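Local coordinates for protein zinc chaperone AztD (PDB 6CMK) that carries zinc in the periplasm as a chaperone and hands one zinc ion directly to the solute-binding protein AztC of the AztABCD transport system, at residues 171-176 with 223-228; 176-181 with 241-246. One frame throughout, in Å; residues are numbered along the deposited sequence.

Contact 1 of 2, residues 171-176 with 223-228; sequences VAVPYD and DTFALS
Val173 packs on Phe225 in the seam between two neighbouring blades of the beta propeller, whose sheets stack face to face. Val173 lies on 172-174, the first strand of one blade, Phe225 on 224-228, the second strand of the next. The strands run in opposite senses, with Val173 CA and Phe225 CA 8.2 Å apart, and no hydrogen bond joins them.

The aromatic ring is gripped by both branches of the valine. With Val173 CG1 anti to the backbone N (chi1 -174°), this methyl sits over the centre of one face as a CH-pi contact, 3.8 Å from the Phe225 centroid and 13° off the ring normal. The second methyl, Val173 CG2, lies 3.5 Å from Phe225 CE1 and also meets Leu227 CD2, which itself stands in plane at the edge of the ring. Farther along, Val171 CG1 touches Leu227 CD2 at 4.0 Å, the two side chains crossing obliquely.

At the other end the lining turns polar. The phenol of Tyr175 slants across, with its OH 3.4 Å from Phe225 CB. A water lying in the plane of the phenol hydrogen-bonds Tyr175 OH at 2.7 Å and donates to Asp223 O at 3.0 Å, bridging the two blades.

Strand 124-130, of the preceding blade, supplies Val128 against Val171 and Phe225, and the zinc ligand His126 lies close to Val171. The chemistry implies cohesion through buried hydrocarbon rather than through strand pairing: methyls against a ring face exclude water, while the single bridging water gives the buried Tyr175 hydroxyl a polar partner where the apolar lining stops.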
ATOM      1  N   VAL B 171       7.114  -3.934  25.852  1.00 18.96           N
ATOM      2  CA  VAL B 171       6.942  -3.606  24.447  1.00 15.17           C
ATOM      3  C   VAL B 171       6.518  -2.151  24.340  1.00 16.64           C
ATOM      4  O   VAL B 171       5.783  -1.635  25.184  1.00 17.26           O
ATOM      5  CB  VAL B 171       5.918  -4.558  23.787  1.00 17.28           C
ATOM      6  CG1 VAL B 171       4.595  -4.513  24.533  1.00 20.03           C
ATOM      7  CG2 VAL B 171       5.737  -4.220  22.308  1.00 18.17           C
ATOM      8  N   ALA B 172       6.988  -1.496  23.279  1.00 15.93           N
ATOM      9  CA  ALA B 172       6.621  -0.130  22.954  1.00 15.50           C
ATOM     10  C   ALA B 172       6.097  -0.103  21.530  1.00 13.73           C
ATOM     11  O   ALA B 172       6.723  -0.664  20.626  1.00 15.32           O
ATOM     12  CB  ALA B 172       7.814   0.821  23.081  1.00 17.00           C
ATOM     13  N   VAL B 173       4.972   0.569  21.334  1.00 16.67           N
ATOM     14  CA  VAL B 173       4.336   0.666  20.030  1.00 14.12           C
ATOM     15  C   VAL B 173       4.373   2.132  19.609  1.00 14.26           C
ATOM     16  O   VAL B 173       3.867   2.995  20.336  1.00 16.09           O
ATOM     17  CB  VAL B 173       2.892   0.142  20.060  1.00 12.71           C
ATOM     18  CG1 VAL B 173       2.322   0.124  18.652  1.00 14.19           C
ATOM     19  CG2 VAL B 173       2.843  -1.242  20.688  1.00 19.62           C
ATOM     20  N   PRO B 174       4.968   2.473  18.444  1.00 13.91           N
ATOM     21  CA  PRO B 174       5.133   3.886  18.093  1.00 15.25           C
ATOM     22  C   PRO B 174       3.937   4.465  17.350  1.00 12.62           C
ATOM     23  O   PRO B 174       3.415   3.848  16.410  1.00 14.57           O
ATOM     24  CB  PRO B 174       6.389   3.867  17.222  1.00 14.27           C
ATOM     25  CG  PRO B 174       6.303   2.556  16.495  1.00 14.06           C
ATOM     26  CD  PRO B 174       5.627   1.588  17.458  1.00 13.60           C
ATOM     27  N   TYR B 175       3.495   5.638  17.785  1.00 14.63           N
ATOM     28  CA  TYR B 175       2.382   6.382  17.195  1.00 13.52           C
ATOM     29  C   TYR B 175       2.842   7.793  16.833  1.00 14.74           C
ATOM     30  O   TYR B 175       3.992   8.168  17.052  1.00 15.06           O
ATOM     31  CB  TYR B 175       1.179   6.378  18.150  1.00 15.01           C
ATOM     32  CG  TYR B 175       0.541   5.017  18.136  1.00 12.42           C
ATOM     33  CD1 TYR B 175      -0.291   4.651  17.098  1.00 12.61           C
ATOM     34  CD2 TYR B 175       0.859   4.062  19.088  1.00 14.15           C
ATOM     35  CE1 TYR B 175      -0.839   3.408  17.026  1.00 17.29           C
ATOM     36  CE2 TYR B 175       0.315   2.806  19.022  1.00 13.77           C
ATOM     37  CZ  TYR B 175      -0.535   2.478  17.980  1.00 14.23           C
ATOM     38  OH  TYR B 175      -1.077   1.217  17.877  1.00 14.83           O
ATOM     39  N   ASP B 176       1.949   8.567  16.220  1.00 16.79           N
ATOM     40  CA  ASP B 176       2.264   9.949  15.874  1.00 15.93           C
ATOM     41  C   ASP B 176       2.215  10.783  17.139  1.00 13.03           C
ATOM     42  O   ASP B 176       1.142  10.971  17.718  1.00 16.27           O
ATOM     43  CB  ASP B 176       1.283  10.492  14.848  1.00 13.13           C
ATOM     44  CG  ASP B 176       1.316   9.726  13.555  1.00 15.69           C
ATOM     45  OD1 ASP B 176       2.414   9.275  13.159  1.00 16.15           O
ATOM     46  OD2 ASP B 176       0.234   9.587  12.934  1.00 18.68           O
ATOM     47  N   ASP B 223      -4.594  -1.030  10.463  1.00 10.27           N
ATOM     48  CA  ASP B 223      -4.564   0.121  11.361  1.00 14.46           C
ATOM     49  C   ASP B 223      -4.714  -0.247  12.836  1.00 12.13           C
ATOM     50  O   ASP B 223      -4.800   0.661  13.676  1.00 12.72           O
ATOM     51  CB  ASP B 223      -5.653   1.122  10.960  1.00 14.89           C
ATOM     52  CG  ASP B 223      -7.056   0.692  11.359  1.00 17.55           C
ATOM     53  OD1 ASP B 223      -7.308  -0.485  11.714  1.00 16.85           O
ATOM     54  OD2 ASP B 223      -7.937   1.575  11.311  1.00 21.30           O
ATOM     55  N   THR B 224      -4.696  -1.533  13.184  1.00 12.43           N
ATOM     56  CA  THR B 224      -4.949  -1.983  14.548  1.00 15.23           C
ATOM     57  C   THR B 224      -3.736  -2.739  15.068  1.00 14.18           C
ATOM     58  O   THR B 224      -3.187  -3.597  14.374  1.00 13.69           O
ATOM     59  CB  THR B 224      -6.202  -2.867  14.606  1.00 14.28           C
ATOM     60  OG1 THR B 224      -7.321  -2.099  14.151  1.00 16.09           O
ATOM     61  CG2 THR B 224      -6.480  -3.339  16.037  1.00 14.91           C
ATOM     62  N   PHE B 225      -3.301  -2.394  16.276  1.00 11.47           N
ATOM     63  CA  PHE B 225      -2.208  -3.098  16.924  1.00 12.55           C
ATOM     64  C   PHE B 225      -2.743  -3.837  18.141  1.00 12.06           C
ATOM     65  O   PHE B 225      -3.595  -3.322  18.870  1.00 15.98           O
ATOM     66  CB  PHE B 225      -1.087  -2.135  17.332  1.00 11.43           C
ATOM     67  CG  PHE B 225       0.230  -2.809  17.481  1.00 16.21           C
ATOM     68  CD1 PHE B 225       0.589  -3.377  18.688  1.00 17.06           C
ATOM     69  CD2 PHE B 225       1.098  -2.908  16.405  1.00 13.94           C
ATOM     70  CE1 PHE B 225       1.779  -4.027  18.821  1.00 12.12           C
ATOM     71  CE2 PHE B 225       2.302  -3.555  16.532  1.00 16.21           C
ATOM     72  CZ  PHE B 225       2.642  -4.122  17.749  1.00 14.93           C
ATOM     73  N   ALA B 226      -2.245  -5.047  18.365  1.00 13.28           N
ATOM     74  CA  ALA B 226      -2.745  -5.881  19.448  1.00 12.36           C
ATOM     75  C   ALA B 226      -1.635  -6.240  20.428  1.00 12.77           C
ATOM     76  O   ALA B 226      -0.514  -6.545  20.024  1.00 15.37           O
ATOM     77  CB  ALA B 226      -3.374  -7.162  18.907  1.00 12.69           C
ATOM     78  N   LEU B 227      -1.976  -6.200  21.716  1.00 14.17           N
ATOM     79  CA  LEU B 227      -1.141  -6.700  22.801  1.00 16.36           C
ATOM     80  C   LEU B 227      -1.966  -7.730  23.558  1.00 18.30           C
ATOM     81  O   LEU B 227      -3.120  -7.466  23.903  1.00 21.39           O
ATOM     82  CB  LEU B 227      -0.698  -5.569  23.746  1.00 17.97           C
ATOM     83  CG  LEU B 227      -0.049  -4.323  23.125  1.00 16.94           C
ATOM     84  CD1 LEU B 227       0.193  -3.272  24.201  1.00 19.14           C
ATOM     85  CD2 LEU B 227       1.248  -4.672  22.421  1.00 21.22           C
ATOM     86  N   SER B 228      -1.388  -8.893  23.818  1.00 15.53           N
ATOM     87  CA  SER B 228      -2.127  -9.968  24.463  1.00 15.75           C
ATOM     88  C   SER B 228      -1.739 -10.093  25.930  1.00 18.68           C
ATOM     89  O   SER B 228      -0.606  -9.808  26.322  1.00 19.13           O
ATOM     90  CB  SER B 228      -1.884 -11.297  23.747  1.00 19.53           C
ATOM     91  OG  SER B 228      -0.510 -11.517  23.531  1.00 19.74           O
TER
HETATM   92  O   HOH W   1      -2.378   0.858  15.504  1.00 13.74           O

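Contact 2 of 2, residues 176-181 with 241-246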
ATOM      1  N   ASP B 176       1.949   8.567  16.220  1.00 16.79           N
ATOM      2  CA  ASP B 176       2.264   9.949  15.874  1.00 15.93           C
ATOM      3  C   ASP B 176       2.215  10.783  17.139  1.00 13.03           C
ATOM      4  O   ASP B 176       1.142  10.971  17.718  1.00 16.27           O
ATOM      5  CB  ASP B 176       1.283  10.492  14.848  1.00 13.13           C
ATOM      6  CG  ASP B 176       1.316   9.726  13.555  1.00 15.69           C
ATOM      7  OD1 ASP B 176       2.414   9.275  13.159  1.00 16.15           O
ATOM      8  OD2 ASP B 176       0.234   9.587  12.934  1.00 18.68           O
ATOM      9  N   ASN B 177       3.376  11.263  17.574  1.00 14.65           N
ATOM     10  CA  ASN B 177       3.524  12.140  18.733  1.00 18.90           C
ATOM     11  C   ASN B 177       3.245  11.430  20.052  1.00 17.73           C
ATOM     12  O   ASN B 177       3.194  12.099  21.103  1.00 17.17           O
ATOM     13  CB  ASN B 177       2.617  13.367  18.599  1.00 19.91           C
ATOM     14  CG  ASN B 177       2.854  14.117  17.302  1.00 20.61           C
ATOM     15  OD1 ASN B 177       3.985  14.458  16.980  1.00 32.02           O
ATOM     16  ND2 ASN B 177       1.792  14.338  16.534  1.00 27.92           N
ATOM     17  N   TYR B 178       3.097  10.102  20.030  1.00 17.21           N
ATOM     18  CA  TYR B 178       2.783   9.290  21.201  1.00 15.40           C
ATOM     19  C   TYR B 178       3.414   7.912  21.039  1.00 18.81           C
ATOM     20  O   TYR B 178       3.852   7.529  19.952  1.00 18.47           O
ATOM     21  CB  TYR B 178       1.270   9.121  21.396  1.00 16.45           C
ATOM     22  CG  TYR B 178       0.506  10.399  21.634  1.00 14.88           C
ATOM     23  CD1 TYR B 178       0.388  10.928  22.911  1.00 17.42           C
ATOM     24  CD2 TYR B 178      -0.096  11.077  20.587  1.00 15.49           C
ATOM     25  CE1 TYR B 178      -0.312  12.100  23.134  1.00 21.98           C
ATOM     26  CE2 TYR B 178      -0.791  12.243  20.800  1.00 18.83           C
ATOM     27  CZ  TYR B 178      -0.896  12.747  22.077  1.00 25.75           C
ATOM     28  OH  TYR B 178      -1.589  13.908  22.296  1.00 26.32           O
ATOM     29  N   ALA B 179       3.440   7.162  22.140  1.00 16.99           N
ATOM     30  CA  ALA B 179       3.734   5.739  22.111  1.00 14.56           C
ATOM     31  C   ALA B 179       2.819   5.049  23.108  1.00 21.06           C
ATOM     32  O   ALA B 179       2.281   5.675  24.020  1.00 19.70           O
ATOM     33  CB  ALA B 179       5.197   5.429  22.446  1.00 18.51           C
ATOM     34  N   VAL B 180       2.618   3.752  22.906  1.00 16.80           N
ATOM     35  CA  VAL B 180       1.989   2.894  23.902  1.00 15.17           C
ATOM     36  C   VAL B 180       3.078   2.006  24.473  1.00 18.33           C
ATOM     37  O   VAL B 180       3.792   1.332  23.721  1.00 17.17           O
ATOM     38  CB  VAL B 180       0.851   2.052  23.304  1.00 17.80           C
ATOM     39  CG1 VAL B 180       0.369   1.008  24.319  1.00 16.70           C
ATOM     40  CG2 VAL B 180      -0.294   2.959  22.873  1.00 19.36           C
ATOM     41  N   VAL B 181       3.210   2.005  25.795  1.00 19.59           N
ATOM     42  CA  VAL B 181       4.253   1.230  26.450  1.00 23.41           C
ATOM     43  C   VAL B 181       3.621   0.367  27.525  1.00 17.12           C
ATOM     44  O   VAL B 181       2.608   0.726  28.134  1.00 19.71           O
ATOM     45  CB  VAL B 181       5.362   2.115  27.071  1.00 22.32           C
ATOM     46  CG1 VAL B 181       6.033   2.957  26.010  1.00 20.44           C
ATOM     47  CG2 VAL B 181       4.803   2.997  28.173  1.00 19.17           C
ATOM     48  N   ALA B 241      -5.680  12.136  16.890  1.00 21.01           N
ATOM     49  CA  ALA B 241      -5.564  12.481  18.295  1.00 19.56           C
ATOM     50  C   ALA B 241      -4.616  11.470  18.932  1.00 21.18           C
ATOM     51  O   ALA B 241      -3.839  10.787  18.254  1.00 20.79           O
ATOM     52  CB  ALA B 241      -6.947  12.503  18.961  1.00 31.77           C
ATOM     53  N   ALA B 242      -4.662  11.363  20.252  1.00 19.23           N
ATOM     54  CA  ALA B 242      -3.866  10.353  20.911  1.00 22.22           C
ATOM     55  C   ALA B 242      -4.387   8.972  20.528  1.00 17.19           C
ATOM     56  O   ALA B 242      -5.563   8.818  20.185  1.00 20.83           O
ATOM     57  CB  ALA B 242      -3.912  10.531  22.423  1.00 20.60           C
ATOM     58  N   PRO B 243      -3.530   7.956  20.548  1.00 17.86           N
ATOM     59  CA  PRO B 243      -4.016   6.592  20.311  1.00 16.13           C
ATOM     60  C   PRO B 243      -5.085   6.221  21.325  1.00 19.70           C
ATOM     61  O   PRO B 243      -5.134   6.762  22.438  1.00 19.99           O
ATOM     62  CB  PRO B 243      -2.767   5.716  20.457  1.00 19.90           C
ATOM     63  CG  PRO B 243      -1.658   6.581  20.843  1.00 20.64           C
ATOM     64  CD  PRO B 243      -2.081   8.020  20.795  1.00 18.41           C
ATOM     65  N   VAL B 244      -5.961   5.303  20.914  1.00 18.04           N
ATOM     66  CA  VAL B 244      -7.058   4.814  21.737  1.00 19.48           C
ATOM     67  C   VAL B 244      -6.869   3.320  21.966  1.00 17.02           C
ATOM     68  O   VAL B 244      -6.720   2.552  21.007  1.00 18.22           O
ATOM     69  CB  VAL B 244      -8.424   5.096  21.086  1.00 27.67           C
ATOM     70  CG1 VAL B 244      -9.552   4.516  21.936  1.00 30.86           C
ATOM     71  CG2 VAL B 244      -8.615   6.594  20.888  1.00 33.96           C
ATOM     72  N   ILE B 245      -6.907   2.913  23.233  1.00 18.17           N
ATOM     73  CA  ILE B 245      -6.758   1.517  23.636  1.00 16.80           C
ATOM     74  C   ILE B 245      -8.123   0.990  24.056  1.00 19.60           C
ATOM     75  O   ILE B 245      -8.792   1.590  24.907  1.00 21.15           O
ATOM     76  CB  ILE B 245      -5.756   1.365  24.798  1.00 20.48           C
ATOM     77  CG1 ILE B 245      -4.385   1.942  24.445  1.00 21.00           C
ATOM     78  CG2 ILE B 245      -5.629  -0.106  25.206  1.00 19.91           C
ATOM     79  CD1 ILE B 245      -3.456   2.050  25.652  1.00 23.57           C
ATOM     80  N   ARG B 246      -8.525  -0.144  23.495  1.00 18.35           N
ATOM     81  CA  ARG B 246      -9.696  -0.844  23.989  1.00 22.17           C
ATOM     82  C   ARG B 246      -9.311  -2.278  24.327  1.00 17.92           C
ATOM     83  O   ARG B 246      -8.339  -2.822  23.805  1.00 22.15           O
ATOM     84  CB  ARG B 246     -10.848  -0.812  22.975  1.00 29.28           C
ATOM     85  CG  ARG B 246     -10.642  -1.608  21.698  1.00 32.46           C
ATOM     86  CD  ARG B 246     -11.948  -1.662  20.911  1.00 51.74           C
ATOM     87  NE  ARG B 246     -11.860  -2.456  19.685  1.00 58.11           N
ATOM     88  CZ  ARG B 246     -12.486  -3.613  19.470  1.00 58.75           C
ATOM     89  NH1 ARG B 246     -13.270  -4.156  20.395  1.00 43.70           N
ATOM     90  NH2 ARG B 246     -12.332  -4.236  18.308  1.00 58.88           N
TER
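The backbones of Tyr178 and Ala242 come within 6.7 Å of each other, measured between their CA atoms. From there both segments head roughly the same way, spreading so that Val180 CA and Ile245 CA are 8.9 Å apart. No hydrogen bond crosses between them, as expected of strands in separate sheets that meet through side chains.

Tyr178 does most of the work. With CG beside the backbone N and anti to the carbonyl carbon (chi1 -62°), its ring is carried alongside the Ala242-Pro243 backbone. One ring face receives Ala242: the methyl CB makes a CH-pi contact 3.9 Å from the Tyr178 centroid, 16° off the normal and shifted toward the rim, while Ala242 CA comes to 3.6 Å from Tyr178 CE2. Pro243 takes the root of the same side chain, its CD 3.6 Å from Tyr178 CB and as near to CG, in an oblique approach. An alanine and a proline thus fit one tyrosine from its CB out to its far rim.

Two residues on, Val180 also points at the opposing segment and continues the seam with two slender touches. Val180 CG1 and Ile245 CD1 meet end on at 4.2 Å, and the other methyl, Val180 CG2, is 4.4 Å from Pro243 CG.

This contact is plain interblade packing on the outer part of the propeller, between the second strand of one blade, 178-183, and the last strand of the next, 244-249. Val198 of strand 195-200 lies against Tyr178, Pro243 and Ile245, while Ile236 of strand 232-237 meets Val180 and Pro243, so each blade adds its adjoining strand to the apolar layer.

How the contacts relate
Followed from the N terminus, the chain lays down 171-176 and 176-181, which share Asp176 and form a hairpin, before it completes that blade and builds the next. Contact 1 closes first, when 223-228 returns to the hairpin's first arm across 46 intervening residues; contact 2 closes later, when 241-246 reaches the second arm across 59. Their segments alternate, so the loops cross. Their centres are 8 Å apart, and they are joined directly: Val173 N probably hydrogen-bonds Val180 O within the hairpin, and Tyr175 packs on Pro243 and Val180. Together they bind the same two blades, contact 1 deeper in the propeller and contact 2 nearer its rim.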